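Local coordinates for axin interactor, dorsalization-associated protein (PDB 2QZQ), which acts, as a whole protein of which this is the C-terminal C2 domain, as a ventralizing factor, binding axin, disrupting its homodimers and inhibiting axin-mediated JNK activation, at residues A[90-95]-A[99-104]; A[121-126]-A[132-137]. One frame throughout, in Å; residues are numbered along the deposited sequence.

Contact 1 of 2, residues A[90-95]-A[99-104]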
ATOM      1  N   PHE A  90       1.194   3.245  -5.788  1.00 15.08           N
ATOM      2  CA  PHE A  90       1.038   2.504  -7.018  1.00 15.52           C
ATOM      3  C   PHE A  90       1.981   3.104  -8.053  1.00 15.55           C
ATOM      4  O   PHE A  90       1.928   4.302  -8.339  1.00 14.94           O
ATOM      5  CB  PHE A  90      -0.396   2.568  -7.499  1.00 15.67           C
ATOM      6  CG  PHE A  90      -0.625   1.880  -8.821  1.00 15.73           C
ATOM      7  CD1 PHE A  90      -0.996   0.555  -8.866  1.00 14.17           C
ATOM      8  CD2 PHE A  90      -0.448   2.583 -10.024  1.00 13.72           C
ATOM      9  CE1 PHE A  90      -1.206  -0.073 -10.108  1.00 17.24           C
ATOM     10  CE2 PHE A  90      -0.646   1.985 -11.235  1.00 14.81           C
ATOM     11  CZ  PHE A  90      -1.036   0.645 -11.286  1.00 15.85           C
ATOM     12  N   LYS A  91       2.870   2.251  -8.566  1.00 15.84           N
ATOM     13  CA  LYS A  91       3.904   2.672  -9.507  1.00 15.78           C
ATOM     14  C   LYS A  91       3.788   1.896 -10.807  1.00 16.10           C
ATOM     15  O   LYS A  91       3.326   0.753 -10.825  1.00 16.51           O
ATOM     16  CB  LYS A  91       5.265   2.457  -8.874  1.00 15.78           C
ATOM     17  CG  LYS A  91       5.524   3.420  -7.670  1.00 16.57           C
ATOM     18  CD  LYS A  91       6.863   3.172  -7.053  1.00 15.54           C
ATOM     19  CE  LYS A  91       7.051   3.958  -5.778  1.00 17.42           C
ATOM     20  NZ  LYS A  91       8.325   3.533  -5.115  1.00 18.08           N
ATOM     21  N   HIS A  92       4.227   2.521 -11.902  1.00 16.16           N
ATOM     22  CA  HIS A  92       4.085   1.933 -13.220  1.00 15.41           C
ATOM     23  C   HIS A  92       5.106   2.583 -14.164  1.00 15.70           C
ATOM     24  O   HIS A  92       5.644   3.682 -13.886  1.00 15.17           O
ATOM     25  CB  HIS A  92       2.629   2.025 -13.744  1.00 15.47           C
ATOM     26  CG  HIS A  92       2.169   3.425 -14.044  1.00 17.33           C
ATOM     27  ND1 HIS A  92       2.097   4.417 -13.084  1.00 22.09           N
ATOM     28  CD2 HIS A  92       1.783   4.005 -15.203  1.00 18.11           C
ATOM     29  CE1 HIS A  92       1.691   5.542 -13.642  1.00 20.21           C
ATOM     30  NE2 HIS A  92       1.484   5.317 -14.924  1.00 23.43           N
ATOM     31  N   TYR A  93       5.363   1.879 -15.260  1.00 15.32           N
ATOM     32  CA  TYR A  93       6.359   2.315 -16.245  1.00 16.79           C
ATOM     33  C   TYR A  93       5.690   3.212 -17.270  1.00 16.06           C
ATOM     34  O   TYR A  93       4.728   2.792 -17.901  1.00 16.33           O
ATOM     35  CB  TYR A  93       6.933   1.082 -16.970  1.00 17.00           C
ATOM     36  CG  TYR A  93       7.906   1.448 -18.084  1.00 17.49           C
ATOM     37  CD1 TYR A  93       9.178   1.910 -17.773  1.00 18.15           C
ATOM     38  CD2 TYR A  93       7.535   1.345 -19.428  1.00 18.89           C
ATOM     39  CE1 TYR A  93      10.103   2.252 -18.785  1.00 18.25           C
ATOM     40  CE2 TYR A  93       8.445   1.673 -20.445  1.00 20.26           C
ATOM     41  CZ  TYR A  93       9.718   2.134 -20.115  1.00 18.03           C
ATOM     42  OH  TYR A  93      10.631   2.478 -21.108  1.00 20.20           O
ATOM     43  N   LYS A  94       6.220   4.422 -17.464  1.00 16.77           N
ATOM     44  CA  LYS A  94       5.655   5.362 -18.454  1.00 17.84           C
ATOM     45  C   LYS A  94       6.468   5.273 -19.749  1.00 17.38           C
ATOM     46  O   LYS A  94       7.633   5.715 -19.792  1.00 17.35           O
ATOM     47  CB  LYS A  94       5.660   6.797 -17.923  1.00 19.16           C
ATOM     48  CG  LYS A  94       4.695   7.029 -16.760  1.00 21.05           C
ATOM     49  CD  LYS A  94       4.734   8.493 -16.363  1.00 27.98           C
ATOM     50  CE  LYS A  94       3.476   9.257 -16.796  1.00 30.85           C
ATOM     51  NZ  LYS A  94       3.325  10.487 -15.926  1.00 30.46           N
ATOM     52  N   PRO A  95       5.882   4.672 -20.802  1.00 17.56           N
ATOM     53  CA  PRO A  95       6.710   4.373 -21.984  1.00 17.13           C
ATOM     54  C   PRO A  95       7.234   5.588 -22.746  1.00 17.74           C
ATOM     55  O   PRO A  95       8.273   5.481 -23.424  1.00 18.34           O
ATOM     56  CB  PRO A  95       5.761   3.547 -22.881  1.00 17.31           C
ATOM     57  CG  PRO A  95       4.664   3.111 -21.989  1.00 17.50           C
ATOM     58  CD  PRO A  95       4.502   4.197 -20.976  1.00 16.73           C
ATOM     59  N   PHE A  99      10.745   5.886 -17.649  1.00 21.19           N
ATOM     60  CA  PHE A  99      11.015   5.632 -16.242  1.00 21.68           C
ATOM     61  C   PHE A  99       9.740   5.247 -15.500  1.00 21.71           C
ATOM     62  O   PHE A  99       8.649   5.374 -16.027  1.00 19.15           O
ATOM     63  CB  PHE A  99      11.700   6.837 -15.561  1.00 22.93           C
ATOM     64  CG  PHE A  99      10.927   8.130 -15.639  1.00 24.54           C
ATOM     65  CD1 PHE A  99      11.493   9.248 -16.251  1.00 28.83           C
ATOM     66  CD2 PHE A  99       9.667   8.262 -15.051  1.00 28.37           C
ATOM     67  CE1 PHE A  99      10.796  10.475 -16.311  1.00 27.84           C
ATOM     68  CE2 PHE A  99       8.962   9.467 -15.105  1.00 28.30           C
ATOM     69  CZ  PHE A  99       9.529  10.576 -15.736  1.00 28.09           C
ATOM     70  N   THR A 100       9.926   4.816 -14.256  1.00 22.06           N
ATOM     71  CA  THR A 100       8.832   4.475 -13.342  1.00 22.91           C
ATOM     72  C   THR A 100       8.306   5.705 -12.614  1.00 23.01           C
ATOM     73  O   THR A 100       9.080   6.520 -12.108  1.00 24.18           O
ATOM     74  CB  THR A 100       9.322   3.469 -12.313  1.00 23.01           C
ATOM     75  OG1 THR A 100       9.681   2.271 -13.001  1.00 27.29           O
ATOM     76  CG2 THR A 100       8.200   3.140 -11.246  1.00 23.12           C
ATOM     77  N   SER A 101       6.981   5.830 -12.574  1.00 21.63           N
ATOM     78  CA  SER A 101       6.316   6.995 -12.016  1.00 21.24           C
ATOM     79  C   SER A 101       5.395   6.465 -10.910  1.00 20.11           C
ATOM     80  O   SER A 101       4.867   5.365 -11.016  1.00 18.12           O
ATOM     81  CB  SER A 101       5.496   7.686 -13.107  1.00 21.27           C
ATOM     82  OG  SER A 101       4.651   8.742 -12.616  1.00 22.55           O
ATOM     83  N   THR A 102       5.268   7.236  -9.841  1.00 19.63           N
ATOM     84  CA  THR A 102       4.234   7.012  -8.841  1.00 19.35           C
ATOM     85  C   THR A 102       2.988   7.715  -9.366  1.00 18.24           C
ATOM     86  O   THR A 102       3.020   8.901  -9.646  1.00 19.20           O
ATOM     87  CB  THR A 102       4.612   7.632  -7.503  1.00 19.83           C
ATOM     88  OG1 THR A 102       5.858   7.091  -7.070  1.00 23.51           O
ATOM     89  CG2 THR A 102       3.546   7.319  -6.469  1.00 20.91           C
ATOM     90  N   LYS A 103       1.908   6.970  -9.547  1.00 16.08           N
ATOM     91  CA  LYS A 103       0.668   7.518 -10.069  1.00 15.90           C
ATOM     92  C   LYS A 103      -0.173   8.075  -8.936  1.00 15.79           C
ATOM     93  O   LYS A 103      -0.779   9.146  -9.034  1.00 15.95           O
ATOM     94  CB  LYS A 103      -0.112   6.380 -10.717  1.00 15.50           C
ATOM     95  CG  LYS A 103      -1.430   6.785 -11.390  1.00 16.32           C
ATOM     96  CD  LYS A 103      -1.950   5.548 -12.144  1.00 19.58           C
ATOM     97  CE  LYS A 103      -3.186   5.851 -12.917  1.00 22.62           C
ATOM     98  NZ  LYS A 103      -2.796   6.659 -14.114  1.00 24.45           N
ATOM     99  N   CYS A 104      -0.233   7.319  -7.850  1.00 15.38           N
ATOM    100  CA  CYS A 104      -1.163   7.660  -6.771  1.00 14.67           C
ATOM    101  C   CYS A 104      -0.777   6.871  -5.542  1.00 14.17           C
ATOM    102  O   CYS A 104       0.073   5.980  -5.606  1.00 14.42           O
ATOM    103  CB  CYS A 104      -2.603   7.341  -7.209  1.00 13.79           C
ATOM    104  SG  CYS A 104      -2.849   5.586  -7.717  1.00 16.48           S
TER
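Lys91 shares one face of two antiparallel strands with Thr100 and Thr102, touching the first with its CB and slanting across the second. Lys91 CB sits 3.6 Å from Ser101 O and 3.8 Å from Thr100 CG2. With CG placed beside the backbone N (chi1 -68°), the chain crosses Thr102: Lys91 CG is 3.7 Å from Thr102 OG1, Lys91 CD passes the same oxygen at 4.0 Å and Lys91 CE at 3.6 Å. The rest of the chain is extended and carries NZ off this pair of strands to hydrogen-bond Thr37 OG1 on the neighbouring strand 34-41. On the other face, Phe90 and Lys103 run side by side; Lys103 CB comes in at the ring edge, near its plane, 3.9 Å from Phe90 CD2. The sulfur of Cys104 stands obliquely to the same ring and touches Phe90 CB. Lys94 CD presses on Ser101 CB at 3.4 Å, tight for two carbons. Lys103 N reaches Phe90 O at 2.9 Å, while Phe90 N bonds to Cys104 O, so one residue faces two. Lys103 takes up the extra step with a helical psi of -43°, and its NZ forms a salt bridge with Asp27. His92 and Ser101 exchange two backbone bonds in regular register. This is a beta hairpin, its strands 85-94 and 99-109 offset by a beta bulge, within the antiparallel sandwich of a C2 domain.

Contact 2 of 2, residues A[121-126]-A[132-137]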
ATOM      1  N   GLU A 121      -9.325   4.859  -0.487  1.00 14.37           N
ATOM      2  CA  GLU A 121      -9.289   5.774  -1.637  1.00 14.79           C
ATOM      3  C   GLU A 121      -7.864   6.164  -2.054  1.00 14.69           C
ATOM      4  O   GLU A 121      -6.911   6.140  -1.238  1.00 14.60           O
ATOM      5  CB  GLU A 121     -10.126   7.039  -1.334  1.00 14.87           C
ATOM      6  CG  GLU A 121      -9.443   8.055  -0.381  1.00 16.31           C
ATOM      7  CD  GLU A 121      -9.635   7.742   1.110  1.00 19.22           C
ATOM      8  OE1 GLU A 121      -9.989   6.601   1.466  1.00 15.21           O
ATOM      9  OE2 GLU A 121      -9.386   8.647   1.934  1.00 16.68           O
ATOM     10  N   LEU A 122      -7.728   6.555  -3.320  1.00 14.18           N
ATOM     11  CA  LEU A 122      -6.425   6.933  -3.866  1.00 15.23           C
ATOM     12  C   LEU A 122      -6.299   8.447  -4.009  1.00 14.73           C
ATOM     13  O   LEU A 122      -7.243   9.120  -4.437  1.00 15.57           O
ATOM     14  CB  LEU A 122      -6.175   6.275  -5.232  1.00 13.90           C
ATOM     15  CG  LEU A 122      -6.139   4.766  -4.866  1.00 16.93           C
ATOM     16  CD1 LEU A 122      -6.852   3.870  -5.807  1.00 20.63           C
ATOM     17  CD2 LEU A 122      -4.773   4.293  -4.442  1.00 16.29           C
ATOM     18  N   TYR A 123      -5.102   8.930  -3.712  1.00 15.00           N
ATOM     19  CA  TYR A 123      -4.763  10.331  -3.849  1.00 15.38           C
ATOM     20  C   TYR A 123      -3.698  10.485  -4.909  1.00 16.22           C
ATOM     21  O   TYR A 123      -2.872   9.605  -5.071  1.00 15.87           O
ATOM     22  CB  TYR A 123      -4.278  10.872  -2.500  1.00 14.70           C
ATOM     23  CG  TYR A 123      -5.423  10.900  -1.509  1.00 14.64           C
ATOM     24  CD1 TYR A 123      -6.454  11.832  -1.651  1.00 15.10           C
ATOM     25  CD2 TYR A 123      -5.518   9.957  -0.487  1.00 14.13           C
ATOM     26  CE1 TYR A 123      -7.540  11.858  -0.796  1.00 15.78           C
ATOM     27  CE2 TYR A 123      -6.610   9.963   0.384  1.00 14.28           C
ATOM     28  CZ  TYR A 123      -7.620  10.914   0.211  1.00 14.45           C
ATOM     29  OH  TYR A 123      -8.683  10.950   1.087  1.00 15.57           O
ATOM     30  N   LYS A 124      -3.733  11.603  -5.627  1.00 17.72           N
ATOM     31  CA  LYS A 124      -2.819  11.856  -6.742  1.00 17.71           C
ATOM     32  C   LYS A 124      -1.385  12.042  -6.241  1.00 17.73           C
ATOM     33  O   LYS A 124      -1.159  12.599  -5.142  1.00 18.19           O
ATOM     34  CB  LYS A 124      -3.244  13.121  -7.486  1.00 17.98           C
ATOM     35  CG  LYS A 124      -4.600  13.098  -8.116  1.00 20.04           C
ATOM     36  CD  LYS A 124      -4.899  14.418  -8.794  1.00 23.24           C
ATOM     37  CE  LYS A 124      -6.151  14.318  -9.698  1.00 27.81           C
ATOM     38  NZ  LYS A 124      -6.684  15.678 -10.098  1.00 30.00           N
ATOM     39  N   LYS A 125      -0.426  11.563  -7.030  1.00 18.06           N
ATOM     40  CA  LYS A 125       0.982  11.904  -6.867  1.00 18.65           C
ATOM     41  C   LYS A 125       1.135  13.439  -6.867  1.00 18.68           C
ATOM     42  O   LYS A 125       0.260  14.135  -7.406  1.00 17.48           O
ATOM     43  CB  LYS A 125       1.826  11.305  -8.016  1.00 20.20           C
ATOM     44  CG  LYS A 125       1.360  11.666  -9.425  1.00 20.86           C
ATOM     45  CD  LYS A 125       2.218  12.751 -10.096  1.00 27.04           C
ATOM     46  CE  LYS A 125       3.667  12.318 -10.249  1.00 27.53           C
ATOM     47  NZ  LYS A 125       3.772  11.064 -11.053  1.00 27.30           N
ATOM     48  N   PRO A 126       2.214  13.968  -6.242  1.00 19.33           N
ATOM     49  CA  PRO A 126       3.276  13.241  -5.519  1.00 19.85           C
ATOM     50  C   PRO A 126       2.808  12.783  -4.140  1.00 19.54           C
ATOM     51  O   PRO A 126       1.949  13.416  -3.519  1.00 20.13           O
ATOM     52  CB  PRO A 126       4.403  14.282  -5.374  1.00 19.73           C
ATOM     53  CG  PRO A 126       3.722  15.594  -5.412  1.00 21.34           C
ATOM     54  CD  PRO A 126       2.423  15.431  -6.199  1.00 20.62           C
ATOM     55  N   LYS A 132      -0.706  15.595   4.785  1.00 22.06           N
ATOM     56  CA  LYS A 132      -1.213  16.912   5.181  1.00 23.09           C
ATOM     57  C   LYS A 132      -2.067  17.552   4.088  1.00 21.95           C
ATOM     58  O   LYS A 132      -3.028  18.258   4.384  1.00 22.19           O
ATOM     59  CB  LYS A 132      -0.022  17.833   5.466  1.00 23.38           C
ATOM     60  CG  LYS A 132       0.844  17.456   6.667  1.00 26.79           C
ATOM     61  CD  LYS A 132      -0.001  17.070   7.844  1.00 32.29           C
ATOM     62  CE  LYS A 132       0.614  17.525   9.158  1.00 35.68           C
ATOM     63  NZ  LYS A 132      -0.512  17.653  10.128  1.00 36.62           N
ATOM     64  N   LYS A 133      -1.682  17.342   2.835  1.00 20.64           N
ATOM     65  CA  LYS A 133      -2.400  17.912   1.700  1.00 21.00           C
ATOM     66  C   LYS A 133      -2.694  16.821   0.687  1.00 19.43           C
ATOM     67  O   LYS A 133      -1.775  16.231   0.147  1.00 19.75           O
ATOM     68  CB  LYS A 133      -1.611  19.045   1.040  1.00 21.31           C
ATOM     69  CG  LYS A 133      -1.730  20.393   1.742  1.00 23.23           C
ATOM     70  CD  LYS A 133      -0.707  21.423   1.207  1.00 24.01           C
ATOM     71  CE  LYS A 133      -1.041  21.898  -0.187  1.00 26.93           C
ATOM     72  NZ  LYS A 133      -0.173  23.106  -0.448  1.00 31.52           N
ATOM     73  N   LEU A 134      -3.980  16.570   0.449  1.00 18.60           N
ATOM     74  CA  LEU A 134      -4.456  15.430  -0.362  1.00 17.74           C
ATOM     75  C   LEU A 134      -5.355  15.853  -1.528  1.00 17.26           C
ATOM     76  O   LEU A 134      -6.294  16.634  -1.354  1.00 18.49           O
ATOM     77  CB  LEU A 134      -5.186  14.418   0.543  1.00 16.39           C
ATOM     78  CG  LEU A 134      -4.411  13.943   1.791  1.00 16.84           C
ATOM     79  CD1 LEU A 134      -5.259  13.106   2.730  1.00 15.27           C
ATOM     80  CD2 LEU A 134      -3.124  13.149   1.372  1.00 15.74           C
ATOM     81  N   ASN A 135      -5.091  15.289  -2.710  1.00 17.20           N
ATOM     82  CA  ASN A 135      -5.878  15.558  -3.906  1.00 16.82           C
ATOM     83  C   ASN A 135      -6.429  14.222  -4.368  1.00 15.84           C
ATOM     84  O   ASN A 135      -5.663  13.337  -4.707  1.00 15.48           O
ATOM     85  CB  ASN A 135      -4.999  16.199  -4.975  1.00 16.95           C
ATOM     86  CG  ASN A 135      -4.310  17.479  -4.472  1.00 20.99           C
ATOM     87  OD1 ASN A 135      -3.079  17.552  -4.390  1.00 26.77           O
ATOM     88  ND2 ASN A 135      -5.108  18.454  -4.075  1.00 18.67           N
ATOM     89  N   LEU A 136      -7.745  14.072  -4.294  1.00 15.40           N
ATOM     90  CA  LEU A 136      -8.401  12.785  -4.613  1.00 14.81           C
ATOM     91  C   LEU A 136      -8.221  12.468  -6.078  1.00 14.92           C
ATOM     92  O   LEU A 136      -8.441  13.325  -6.940  1.00 14.13           O
ATOM     93  CB  LEU A 136      -9.894  12.846  -4.251  1.00 15.23           C
ATOM     94  CG  LEU A 136     -10.694  11.531  -4.346  1.00 15.71           C
ATOM     95  CD1 LEU A 136     -10.167  10.527  -3.344  1.00 15.89           C
ATOM     96  CD2 LEU A 136     -12.175  11.776  -4.068  1.00 14.30           C
ATOM     97  N   LEU A 137      -7.832  11.226  -6.379  1.00 14.97           N
ATOM     98  CA  LEU A 137      -7.646  10.827  -7.766  1.00 15.35           C
ATOM     99  C   LEU A 137      -8.966  10.804  -8.567  1.00 15.93           C
ATOM    100  O   LEU A 137      -9.043  11.318  -9.682  1.00 15.38           O
ATOM    101  CB  LEU A 137      -6.931   9.450  -7.829  1.00 14.80           C
ATOM    102  CG  LEU A 137      -6.550   8.933  -9.220  1.00 15.71           C
ATOM    103  CD1 LEU A 137      -5.505   9.792  -9.856  1.00 15.79           C
ATOM    104  CD2 LEU A 137      -6.047   7.497  -9.113  1.00 14.65           C
TER
HETATM  105  O   HOH W   1      -2.484  14.029  -3.126  1.00 16.17           O
HETATM  106  O   HOH W   2      -7.863  15.939  -7.466  1.00 33.33           O
HETATM  107  O   HOH W   3      -1.092  16.111  -5.842  1.00 25.39           O
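The ring of Tyr123 takes Leu134 on one face and the backbone of Asn135 at its edge. Leu134 CB stands 3.9 Å from the ring centroid, 25° off the normal and displaced toward the rim, a CH-pi contact; at the edge, Asn135 C lies in the ring plane, 3.6 Å from Tyr123 CD1. Leu136 comes to the ring obliquely, its CD1 3.9 Å from Tyr123 CE1. Tyr123 CG, opposite the carbonyl carbon (chi1 -68°), sets the ring against Leu134, and Tyr123 OH at the far end donates to the anti lone pair of Glu121 OE2 at 2.6 Å, which ties the two side chains together. A leucine in place of Tyr123 would probably leave Glu121 without its hydroxyl partner and take away the flat surface under Leu134. Two backbone bonds, both nearly straight at the hydrogen, join the segments: Lys124 N to Asn135 O at 2.8 Å, nearly in line with the C=O, and Leu137 N to Leu122 O at 2.9 Å, meeting its carbonyl at 141°. Leu137 CD2 meets Leu122 CB, and both leucines also touch Leu25. On the outer side Lys124 runs extended past Leu137, and a water joins its NZ to Leu136 O; another links Lys124 O with Asn135 N. With Tyr123 and Leu136 in a single bridge, the loop before strand 144-151 is fastened briefly to strand 116-124 of the C2 sandwich.

Contacts 1 and 2 follow one another along the chain, their centres 15 Å apart, and join through neighbouring strands 99-109 and 116-124. Lys125 makes two of the links: its N lies 3.2 Å from Lys103 O and its NZ 2.7 Å from Thr102 O, both probable hydrogen bonds, so the residue just past the end of strand 116-124 pairs with the strand that carries the bulge of contact 1. Leu137 touches Cys104 directly. Leu25 is shared as well, touched by Phe90 and Cys104 from contact 1 and by Leu122 and Leu137 from contact 2. Leu25 falls within residues 1-68, which probably bind axin, as in related proteins; the four segments themselves lie beyond that region.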